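Local coordinates for hemin ABC transporter, periplasmic hemin-binding protein HutB (Vibrio cholerae, PDB 5KHL), which probably captures hemin in the periplasm of Vibrio cholerae and hands it to an ABC transporter for uptake, at residues P149-F154 and H182-P187; V208-R213 and K240-I245. One frame throughout, in Å; residues are numbered along the deposited sequence.

Contact 1: P149-F154 and H182-P187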
ATOM      1  N   PRO A 149       0.683 -10.868  21.963  1.00 57.06           N
ATOM      2  CA  PRO A 149       1.057  -9.884  20.940  1.00 60.15           C
ATOM      3  C   PRO A 149       1.388  -8.501  21.525  1.00 60.49           C
ATOM      4  O   PRO A 149       0.795  -8.083  22.529  1.00 57.71           O
ATOM      5  CB  PRO A 149      -0.198  -9.808  20.055  1.00 56.35           C
ATOM      6  CG  PRO A 149      -0.876 -11.110  20.245  1.00 50.31           C
ATOM      7  CD  PRO A 149      -0.623 -11.488  21.671  1.00 63.13           C
ATOM      8  N   LYS A 150       2.337  -7.803  20.905  1.00 55.44           N
ATOM      9  CA  LYS A 150       2.654  -6.438  21.318  1.00 48.84           C
ATOM     10  C   LYS A 150       1.669  -5.446  20.712  1.00 45.93           C
ATOM     11  O   LYS A 150       0.747  -5.829  20.006  1.00 51.15           O
ATOM     12  CB  LYS A 150       4.076  -6.068  20.920  1.00 50.38           C
ATOM     13  CG  LYS A 150       5.142  -6.692  21.791  1.00 56.47           C
ATOM     14  CD  LYS A 150       6.513  -6.499  21.171  1.00 51.05           C
ATOM     15  CE  LYS A 150       7.624  -6.948  22.086  1.00 54.40           C
ATOM     16  NZ  LYS A 150       8.950  -6.861  21.394  1.00 61.47           N
ATOM     17  N   LYS A 151       1.867  -4.165  20.995  1.00 53.06           N
ATOM     18  CA  LYS A 151       0.969  -3.126  20.497  1.00 50.51           C
ATOM     19  C   LYS A 151       1.728  -2.213  19.555  1.00 44.16           C
ATOM     20  O   LYS A 151       2.824  -1.773  19.870  1.00 51.56           O
ATOM     21  CB  LYS A 151       0.351  -2.333  21.655  1.00 57.03           C
ATOM     22  CG  LYS A 151      -0.646  -3.140  22.475  1.00 47.28           C
ATOM     23  CD  LYS A 151      -1.053  -2.421  23.742  1.00 52.57           C
ATOM     24  CE  LYS A 151      -0.010  -2.568  24.841  1.00 60.23           C
ATOM     25  NZ  LYS A 151      -0.569  -2.192  26.184  1.00 68.12           N
ATOM     26  N   VAL A 152       1.140  -1.963  18.389  1.00 47.82           N
ATOM     27  CA  VAL A 152       1.768  -1.214  17.303  1.00 53.34           C
ATOM     28  C   VAL A 152       0.770  -0.228  16.705  1.00 54.75           C
ATOM     29  O   VAL A 152      -0.352  -0.603  16.357  1.00 55.04           O
ATOM     30  CB  VAL A 152       2.286  -2.154  16.169  1.00 49.45           C
ATOM     31  CG1 VAL A 152       2.710  -1.346  14.915  1.00 42.92           C
ATOM     32  CG2 VAL A 152       3.441  -3.009  16.668  1.00 52.29           C
ATOM     33  N   LEU A 153       1.178   1.029  16.585  1.00 45.74           N
ATOM     34  CA  LEU A 153       0.359   2.014  15.892  1.00 44.68           C
ATOM     35  C   LEU A 153       1.063   2.499  14.651  1.00 44.97           C
ATOM     36  O   LEU A 153       2.294   2.619  14.622  1.00 46.88           O
ATOM     37  CB  LEU A 153       0.046   3.221  16.780  1.00 51.46           C
ATOM     38  CG  LEU A 153      -0.925   3.111  17.952  1.00 55.42           C
ATOM     39  CD1 LEU A 153      -0.806   4.386  18.781  1.00 57.96           C
ATOM     40  CD2 LEU A 153      -2.358   2.883  17.486  1.00 48.96           C
ATOM     41  N   PHE A 154       0.272   2.806  13.631  1.00 42.43           N
ATOM     42  CA  PHE A 154       0.781   3.531  12.493  1.00 45.21           C
ATOM     43  C   PHE A 154       0.324   4.987  12.560  1.00 42.10           C
ATOM     44  O   PHE A 154      -0.868   5.265  12.636  1.00 42.13           O
ATOM     45  CB  PHE A 154       0.327   2.898  11.183  1.00 38.57           C
ATOM     46  CG  PHE A 154       0.804   3.639   9.971  1.00 39.42           C
ATOM     47  CD1 PHE A 154       1.999   3.309   9.378  1.00 39.56           C
ATOM     48  CD2 PHE A 154       0.067   4.686   9.447  1.00 40.55           C
ATOM     49  CE1 PHE A 154       2.436   4.002   8.264  1.00 40.74           C
ATOM     50  CE2 PHE A 154       0.493   5.377   8.347  1.00 41.79           C
ATOM     51  CZ  PHE A 154       1.672   5.035   7.748  1.00 41.96           C
ATOM     52  N   HIS A 182      -1.247  -6.231  18.066  1.00 46.61           N
ATOM     53  CA  HIS A 182      -2.502  -5.499  18.229  1.00 50.17           C
ATOM     54  C   HIS A 182      -2.382  -4.080  17.679  1.00 43.76           C
ATOM     55  O   HIS A 182      -1.409  -3.378  17.958  1.00 46.53           O
ATOM     56  CB  HIS A 182      -2.915  -5.396  19.701  1.00 56.08           C
ATOM     57  CG  HIS A 182      -3.123  -6.712  20.380  1.00 72.15           C
ATOM     58  ND1 HIS A 182      -4.126  -7.584  20.024  1.00 76.16           N
ATOM     59  CD2 HIS A 182      -2.477  -7.284  21.427  1.00 80.89           C
ATOM     60  CE1 HIS A 182      -4.080  -8.647  20.810  1.00 80.94           C
ATOM     61  NE2 HIS A 182      -3.091  -8.488  21.671  1.00 82.61           N
ATOM     62  N   ASN A 183      -3.375  -3.660  16.908  1.00 48.64           N
ATOM     63  CA  ASN A 183      -3.528  -2.250  16.584  1.00 49.82           C
ATOM     64  C   ASN A 183      -4.519  -1.625  17.546  1.00 49.28           C
ATOM     65  O   ASN A 183      -5.714  -1.722  17.322  1.00 47.58           O
ATOM     66  CB  ASN A 183      -4.011  -2.050  15.152  1.00 40.52           C
ATOM     67  CG  ASN A 183      -4.203  -0.590  14.816  1.00 51.18           C
ATOM     68  OD1 ASN A 183      -3.667   0.284  15.504  1.00 41.84           O
ATOM     69  ND2 ASN A 183      -4.968  -0.309  13.757  1.00 40.51           N
ATOM     70  N   PRO A 184      -4.023  -0.963  18.606  1.00 43.46           N
ATOM     71  CA  PRO A 184      -4.910  -0.441  19.659  1.00 46.51           C
ATOM     72  C   PRO A 184      -5.978   0.509  19.113  1.00 49.72           C
ATOM     73  O   PRO A 184      -7.058   0.658  19.691  1.00 51.35           O
ATOM     74  CB  PRO A 184      -3.956   0.304  20.606  1.00 55.27           C
ATOM     75  CG  PRO A 184      -2.566  -0.101  20.204  1.00 59.78           C
ATOM     76  CD  PRO A 184      -2.629  -0.513  18.759  1.00 46.84           C
ATOM     77  N   ALA A 185      -5.677   1.133  17.984  1.00 44.61           N
ATOM     78  CA  ALA A 185      -6.622   2.039  17.348  1.00 55.94           C
ATOM     79  C   ALA A 185      -7.750   1.333  16.591  1.00 56.94           C
ATOM     80  O   ALA A 185      -8.773   1.959  16.325  1.00 45.85           O
ATOM     81  CB  ALA A 185      -5.872   2.979  16.392  1.00 44.86           C
ATOM     82  N   SER A 186      -7.568   0.056  16.237  1.00 64.36           N
ATOM     83  CA  SER A 186      -8.427  -0.613  15.225  1.00 70.70           C
ATOM     84  C   SER A 186      -9.881  -0.889  15.614  1.00 74.54           C
ATOM     85  O   SER A 186     -10.740  -0.956  14.742  1.00 90.22           O
ATOM     86  CB  SER A 186      -7.796  -1.940  14.748  1.00 78.10           C
ATOM     87  OG  SER A 186      -7.922  -3.006  15.674  1.00 83.95           O
ATOM     88  N   PRO A 187     -10.173  -1.073  16.906  1.00 56.38           N
ATOM     89  CA  PRO A 187     -11.611  -1.113  17.204  1.00 53.66           C
ATOM     90  C   PRO A 187     -12.269   0.269  17.075  1.00 59.82           C
ATOM     91  O   PRO A 187     -13.107   0.488  16.197  1.00 64.68           O
ATOM     92  CB  PRO A 187     -11.656  -1.608  18.650  1.00 51.31           C
ATOM     93  CG  PRO A 187     -10.279  -1.278  19.208  1.00 64.30           C
ATOM     94  CD  PRO A 187      -9.345  -1.456  18.062  1.00 51.25           C
TER
HETATM   95  O   HOH W   1      -2.659   2.318  13.955  1.00 47.93           O

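Contact 2: V208-R213 and K240-I245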
ATOM      1  N   VAL A 208       5.922   2.352  17.071  1.00 42.49           N
ATOM      2  CA  VAL A 208       5.182   3.215  16.180  1.00 48.34           C
ATOM      3  C   VAL A 208       5.766   3.105  14.767  1.00 50.65           C
ATOM      4  O   VAL A 208       6.983   3.137  14.580  1.00 42.77           O
ATOM      5  CB  VAL A 208       5.190   4.660  16.696  1.00 44.16           C
ATOM      6  CG1 VAL A 208       4.647   5.627  15.652  1.00 44.16           C
ATOM      7  CG2 VAL A 208       4.402   4.734  17.999  1.00 44.59           C
ATOM      8  N   LEU A 209       4.889   2.924  13.783  1.00 41.50           N
ATOM      9  CA  LEU A 209       5.285   2.949  12.374  1.00 44.62           C
ATOM     10  C   LEU A 209       4.937   4.317  11.766  1.00 45.60           C
ATOM     11  O   LEU A 209       3.902   4.895  12.113  1.00 42.35           O
ATOM     12  CB  LEU A 209       4.595   1.827  11.598  1.00 38.67           C
ATOM     13  CG  LEU A 209       4.758   0.399  12.119  1.00 46.76           C
ATOM     14  CD1 LEU A 209       3.989  -0.603  11.242  1.00 35.71           C
ATOM     15  CD2 LEU A 209       6.241   0.026  12.228  1.00 39.27           C
ATOM     16  N   VAL A 210       5.773   4.837  10.863  1.00 48.07           N
ATOM     17  CA  VAL A 210       5.530   6.199  10.384  1.00 57.01           C
ATOM     18  C   VAL A 210       5.321   6.350   8.887  1.00 68.85           C
ATOM     19  O   VAL A 210       6.025   5.745   8.084  1.00 47.13           O
ATOM     20  CB  VAL A 210       6.657   7.144  10.803  1.00 51.16           C
ATOM     21  CG1 VAL A 210       6.877   8.224   9.761  1.00 53.61           C
ATOM     22  CG2 VAL A 210       6.317   7.776  12.142  1.00 53.85           C
ATOM     23  N   SER A 211       4.327   7.194   8.577  1.00 96.97           N
ATOM     24  CA  SER A 211       3.805   7.549   7.245  1.00104.85           C
ATOM     25  C   SER A 211       4.775   7.480   6.072  1.00107.53           C
ATOM     26  O   SER A 211       4.927   8.441   5.312  1.00114.27           O
ATOM     27  CB  SER A 211       3.207   8.963   7.309  1.00109.62           C
ATOM     28  OG  SER A 211       3.585   9.641   8.503  1.00108.17           O
ATOM     29  N   GLY A 212       5.385   6.320   5.894  1.00 77.81           N
ATOM     30  CA  GLY A 212       6.406   6.169   4.891  1.00 73.16           C
ATOM     31  C   GLY A 212       7.764   6.262   5.547  1.00 66.79           C
ATOM     32  O   GLY A 212       7.920   6.912   6.573  1.00 52.41           O
ATOM     33  N   ARG A 213       8.748   5.595   4.954  1.00 76.90           N
ATOM     34  CA  ARG A 213      10.144   5.852   5.264  1.00 86.73           C
ATOM     35  C   ARG A 213      10.432   7.301   4.854  1.00 81.60           C
ATOM     36  O   ARG A 213      11.368   7.943   5.339  1.00 70.01           O
ATOM     37  CB  ARG A 213      11.062   4.862   4.530  1.00 92.75           C
ATOM     38  CG  ARG A 213      10.464   4.304   3.245  1.00 88.00           C
ATOM     39  CD  ARG A 213      11.514   3.671   2.334  1.00 88.64           C
ATOM     40  NE  ARG A 213      11.967   4.416   1.139  1.00 94.29           N
ATOM     41  CZ  ARG A 213      11.700   5.680   0.782  1.00 91.22           C
ATOM     42  NH1 ARG A 213      12.226   6.152  -0.344  1.00 83.37           N
ATOM     43  NH2 ARG A 213      10.936   6.488   1.502  1.00 87.64           N
ATOM     44  N   LYS A 240      12.527   4.744  21.830  1.00 76.25           N
ATOM     45  CA  LYS A 240      12.750   5.245  20.464  1.00 78.39           C
ATOM     46  C   LYS A 240      12.497   4.139  19.435  1.00 72.34           C
ATOM     47  O   LYS A 240      13.213   4.001  18.446  1.00 63.42           O
ATOM     48  CB  LYS A 240      14.168   5.808  20.310  1.00 85.31           C
ATOM     49  CG  LYS A 240      14.564   6.884  21.329  1.00 89.93           C
ATOM     50  CD  LYS A 240      16.063   7.179  21.239  1.00 98.46           C
ATOM     51  CE  LYS A 240      16.554   8.048  22.388  1.00104.43           C
ATOM     52  NZ  LYS A 240      16.122   9.464  22.241  1.00107.77           N
ATOM     53  N   ASN A 241      11.477   3.332  19.692  1.00 66.82           N
ATOM     54  CA  ASN A 241      11.178   2.218  18.820  1.00 61.70           C
ATOM     55  C   ASN A 241      10.232   2.684  17.704  1.00 56.18           C
ATOM     56  O   ASN A 241       9.119   2.199  17.557  1.00 54.83           O
ATOM     57  CB  ASN A 241      10.607   1.062  19.636  1.00 57.58           C
ATOM     58  CG  ASN A 241      10.552  -0.239  18.852  1.00 55.50           C
ATOM     59  OD1 ASN A 241       9.710  -1.091  19.112  1.00 53.72           O
ATOM     60  ND2 ASN A 241      11.438  -0.389  17.880  1.00 62.96           N
ATOM     61  N   ILE A 242      10.720   3.658  16.934  1.00 60.66           N
ATOM     62  CA  ILE A 242       9.982   4.302  15.847  1.00 61.66           C
ATOM     63  C   ILE A 242      10.530   3.848  14.494  1.00 64.30           C
ATOM     64  O   ILE A 242      11.656   4.174  14.130  1.00 76.95           O
ATOM     65  CB  ILE A 242      10.053   5.839  15.975  1.00 65.53           C
ATOM     66  CG1 ILE A 242       9.253   6.275  17.204  1.00 61.16           C
ATOM     67  CG2 ILE A 242       9.513   6.524  14.722  1.00 55.75           C
ATOM     68  CD1 ILE A 242       9.773   7.530  17.829  1.00 75.00           C
ATOM     69  N   VAL A 243       9.717   3.097  13.753  1.00 62.70           N
ATOM     70  CA  VAL A 243      10.188   2.305  12.619  1.00 60.60           C
ATOM     71  C   VAL A 243       9.558   2.716  11.282  1.00 56.66           C
ATOM     72  O   VAL A 243       8.351   2.952  11.186  1.00 50.79           O
ATOM     73  CB  VAL A 243       9.910   0.800  12.877  1.00 53.91           C
ATOM     74  CG1 VAL A 243      10.358  -0.038  11.717  1.00 49.05           C
ATOM     75  CG2 VAL A 243      10.603   0.360  14.162  1.00 55.38           C
ATOM     76  N   ALA A 244      10.385   2.789  10.245  1.00 51.33           N
ATOM     77  CA  ALA A 244       9.931   3.258   8.945  1.00 50.78           C
ATOM     78  C   ALA A 244       9.342   2.127   8.127  1.00 49.78           C
ATOM     79  O   ALA A 244       9.914   1.042   8.049  1.00 50.11           O
ATOM     80  CB  ALA A 244      11.083   3.916   8.186  1.00 59.66           C
ATOM     81  N   ILE A 245       8.194   2.387   7.522  1.00 46.38           N
ATOM     82  CA  ILE A 245       7.577   1.424   6.629  1.00 55.27           C
ATOM     83  C   ILE A 245       7.402   2.078   5.247  1.00 53.00           C
ATOM     84  O   ILE A 245       6.961   3.209   5.142  1.00 45.99           O
ATOM     85  CB  ILE A 245       6.220   0.894   7.209  1.00 41.68           C
ATOM     86  CG1 ILE A 245       5.631  -0.200   6.327  1.00 49.09           C
ATOM     87  CG2 ILE A 245       5.198   2.025   7.409  1.00 41.74           C
ATOM     88  CD1 ILE A 245       4.404  -0.880   6.937  1.00 37.96           C
TER

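Contact 1: P149-F154 and H182-P187
Asn183 OD1 reaches the backbone of the strand facing it through a water, which donates to OD1 at 2.7 Å and takes the N-H of Phe154; a weak bond from Ala185 N also points at OD1. The site lies in one lobe of the periplasmic binding protein fold, where the loop that follows helix 171-178 meets the start of the central strand 152-156 of a mixed sheet. A single beta bridge pairs Lys151 with His182. Its two bonds are nearly straight: His182 N gives to Lys150 O (2.8 Å, 165° at the hydrogen) and Val152 N gives to His182 O (2.9 Å). Two residues further on, at Phe154, strand 164-166 takes over this edge through a backbone bond with Ala166. The other amide atom of Asn183, ND2, is held by Asp173 OD2 and Ala166 O, which fixes the flip of the group. A type I turn from Asn183 to Ser186 bends the loop away, and Asn183 O takes both Ser186 N and Ser186 OG. On the solvent side Pro149 CB lies over a face of the His182 imidazole, 3.9 Å from the ring centroid, in a CH-pi contact. Further in, Leu153 has CG anti to its carbonyl carbon (chi1 -72°), which brings CD2 over the turn. There Leu153 CD2 meets Pro184 CD at 3.6 Å and, on the next residue, Ala185 CB at 3.7 Å. The proline ring also abuts the strand backbone, Pro184 CD standing 3.3 Å from Val152 O.

Contact 2: V208-R213 and K240-I245
The side chains of Leu209 and Val243 run alongside each other on one face of the sheet, from neighbouring parallel strands, 207-210 and 242-244, that a beta-alpha-beta crossover joins through helices 221-227 and 235-238. Followed outward, Leu209 first sets CB 4.2 Å from Ile245 CG2, with the carbonyl oxygen of Val243 also close by. The first torsion (chi1 -55°) carries CG to the side of the backbone N, and from there the branches part. CD2 turns toward the edge strand and rests 3.8 Å from Val243 CB; CD1 turns the other way, to the methyl CG1 of Val152. The residue as a whole packs on Ile265 of helix 256-269, which also covers Val243 through Leu268. The opposite face of the sheet carries Val208, Val210 and Ile242. There Val210 CG2 and Ile242 CG2 approach to 4.3 Å, and Val224 of helix 221-227 touches both residues. Three backbone bonds join the strands, of uneven quality. Val243 N to Val208 O is short and straight (2.9 Å, 174° at the hydrogen). Val208 N to Asn241 O and Val210 N to Val243 O are both longer, at 3.2 Å, each donor tilted out of its carbonyl plane, and the second is the more bent. Ile245 leaves the edge strand with CG1 anti to its backbone N (chi1 -175°), and this places CG2 near Val210 O while the residue packs against Glu261 and Ile265. Past the strand end the chain doubles back, Gly212 beside Ile245 and then Arg213 beside Ala244, whose CB comes 3.6 Å from Arg213 CA.

How the contacts relate
Both contacts belong to one mixed sheet and are partly buried, but they use it differently. Contact 1 adds a loop to the beginning of central strand 152-156, with a single bridge, a water and a proline-imidazole contact towards solvent. Contact 2 joins two true strands, 207-210 and the outermost 242-244, by parallel pairing and aliphatic packing beneath helices on both faces. Strands 152-156 and 207-210 are neighbours, so the contacts meet directly: Leu153 O and Leu209 N stand 2.7 Å apart, a probable hydrogen bond. Phe154 takes its ring away from the 182-187 loop and into contact 2, CE1 lying 3.5 Å from Ile245 CG2.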